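Putative transcriptional regulator protein, LacI family (Rhizobium etli, PDB 3MIZ) probably acts as a LacI-family transcriptional regulator that binds cis-regulatory DNA to control, and likely repress, gene expression. Local coordinates at residues Gly220-Ile223 with Pro224-Val227. Numbering follows the deposited sequence.
Sequences GLRI and PQDV
The guanidinium of Arg222 is met at its edge, near its plane, by the amide of Gln225: NH1 of Arg222 gives a hydrogen bond of 2.7 Å to OE1 of Gln225. The donor lies in the carbonyl plane on a lone pair, while the two flat groups are turned 64° apart. The two extended side chains lie side by side, pointing the same way, which brings OE1 to NH1. On its other end the amide makes a weak bond, 3.5 Å from NE2 of Gln225 to OD2 of Asp226.

Asp226 turns back on the chain before it. With its CG beside its own backbone N (chi1 -65°), OD1 of Asp226 accepts from N of Arg222 at 2.8 Å, nearly straight at 163° but on the anti side of the carboxylate and out of its plane. In return, O of Arg222 accepts from N of Asp226 (2.7 Å) and N of Val227 (3.2 Å), closing the turn. CD2 of Leu221 packs on CB of Asp226 at 3.7 Å. An alanine in place of Asp226 would probably leave the backbone N-H of Arg222 without its side-chain acceptor and NE2 of Gln225 without its weak partner.

Gly220, at positive phi, is the C-prime residue of the Schellman motif ending helix 206-217. The turn thus completes the beta-alpha-beta crossover from strand 200-203 to parallel strand 228-230 in the periplasmic-binding-protein-like domain, with Ile223 packing on Tyr213 and Val227 on Ala216 of that helix.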
ATOM      1  N   GLY A 220      21.184  -7.158  19.042  1.00 25.17           N
ATOM      2  CA  GLY A 220      20.862  -7.295  20.450  1.00 25.60           C
ATOM      3  C   GLY A 220      20.387  -6.028  21.130  1.00 26.65           C
ATOM      4  O   GLY A 220      20.255  -5.991  22.354  1.00 27.37           O
ATOM      5  N   LEU A 221      20.128  -4.980  20.355  1.00 26.18           N
ATOM      6  CA  LEU A 221      19.663  -3.726  20.938  1.00 25.62           C
ATOM      7  C   LEU A 221      18.146  -3.739  21.117  1.00 26.68           C
ATOM      8  O   LEU A 221      17.421  -4.258  20.267  1.00 25.02           O
ATOM      9  CB  LEU A 221      20.069  -2.546  20.050  1.00 26.66           C
ATOM     10  CG  LEU A 221      21.580  -2.329  19.894  1.00 28.85           C
ATOM     11  CD1 LEU A 221      21.854  -1.233  18.874  1.00 30.06           C
ATOM     12  CD2 LEU A 221      22.176  -1.960  21.248  1.00 29.35           C
ATOM     13  N   ARG A 222      17.682  -3.181  22.233  1.00 24.92           N
ATOM     14  CA  ARG A 222      16.253  -3.100  22.533  1.00 27.83           C
ATOM     15  C   ARG A 222      15.825  -1.726  22.045  1.00 27.85           C
ATOM     16  O   ARG A 222      16.527  -0.735  22.272  1.00 26.22           O
ATOM     17  CB  ARG A 222      16.016  -3.225  24.039  1.00 29.07           C
ATOM     18  CG  ARG A 222      16.646  -4.467  24.646  1.00 35.21           C
ATOM     19  CD  ARG A 222      16.473  -4.519  26.161  1.00 39.61           C
ATOM     20  NE  ARG A 222      17.112  -5.706  26.728  1.00 45.13           N
ATOM     21  CZ  ARG A 222      17.043  -6.060  28.009  1.00 47.52           C
ATOM     22  NH1 ARG A 222      16.360  -5.318  28.870  1.00 48.46           N
ATOM     23  NH2 ARG A 222      17.657  -7.161  28.428  1.00 47.91           N
ATOM     24  N   ILE A 223      14.675  -1.648  21.390  1.00 28.47           N
ATOM     25  CA  ILE A 223      14.259  -0.369  20.840  1.00 31.42           C
ATOM     26  C   ILE A 223      14.262   0.809  21.814  1.00 32.98           C
ATOM     27  O   ILE A 223      15.316   1.396  22.056  1.00 36.55           O
ATOM     28  CB  ILE A 223      12.909  -0.480  20.106  1.00 30.60           C
ATOM     29  CG1 ILE A 223      12.974  -1.610  19.074  1.00 34.05           C
ATOM     30  CG2 ILE A 223      12.587   0.839  19.411  1.00 29.13           C
ATOM     31  CD1 ILE A 223      14.066  -1.440  18.010  1.00 31.79           C
ATOM     32  N   PRO A 224      13.116   1.159  22.422  1.00 32.00           N
ATOM     33  CA  PRO A 224      13.276   2.313  23.312  1.00 31.42           C
ATOM     34  C   PRO A 224      14.489   2.270  24.255  1.00 30.46           C
ATOM     35  O   PRO A 224      15.271   3.218  24.298  1.00 28.27           O
ATOM     36  CB  PRO A 224      11.940   2.358  24.057  1.00 31.18           C
ATOM     37  CG  PRO A 224      11.548   0.921  24.117  1.00 33.28           C
ATOM     38  CD  PRO A 224      11.875   0.428  22.727  1.00 31.78           C
ATOM     39  N   GLN A 225      14.661   1.164  24.974  1.00 30.29           N
ATOM     40  CA  GLN A 225      15.755   1.024  25.940  1.00 29.51           C
ATOM     41  C   GLN A 225      17.168   1.322  25.436  1.00 26.81           C
ATOM     42  O   GLN A 225      17.899   2.096  26.052  1.00 27.71           O
ATOM     43  CB  GLN A 225      15.744  -0.380  26.555  1.00 33.00           C
ATOM     44  CG  GLN A 225      16.761  -0.575  27.684  1.00 39.23           C
ATOM     45  CD  GLN A 225      16.861  -2.022  28.149  1.00 42.38           C
ATOM     46  OE1 GLN A 225      15.855  -2.654  28.482  1.00 43.10           O
ATOM     47  NE2 GLN A 225      18.081  -2.553  28.176  1.00 43.00           N
ATOM     48  N   ASP A 226      17.561   0.708  24.328  1.00 24.87           N
ATOM     49  CA  ASP A 226      18.906   0.908  23.794  1.00 23.03           C
ATOM     50  C   ASP A 226      19.020   1.962  22.686  1.00 23.03           C
ATOM     51  O   ASP A 226      20.044   2.642  22.570  1.00 22.35           O
ATOM     52  CB  ASP A 226      19.454  -0.441  23.332  1.00 22.80           C
ATOM     53  CG  ASP A 226      19.633  -1.411  24.493  1.00 25.98           C
ATOM     54  OD1 ASP A 226      19.589  -2.636  24.273  1.00 24.75           O
ATOM     55  OD2 ASP A 226      19.825  -0.933  25.632  1.00 25.91           O
ATOM     56  N   VAL A 227      17.976   2.099  21.873  1.00 21.27           N
ATOM     57  CA  VAL A 227      17.981   3.093  20.803  1.00 18.80           C
ATOM     58  C   VAL A 227      16.555   3.490  20.443  1.00 17.81           C
ATOM     59  O   VAL A 227      15.701   2.631  20.252  1.00 19.12           O
ATOM     60  CB  VAL A 227      18.694   2.563  19.536  1.00 18.35           C
ATOM     61  CG1 VAL A 227      17.952   1.350  18.976  1.00 19.69           C
ATOM     62  CG2 VAL A 227      18.781   3.673  18.488  1.00 17.77           C
TER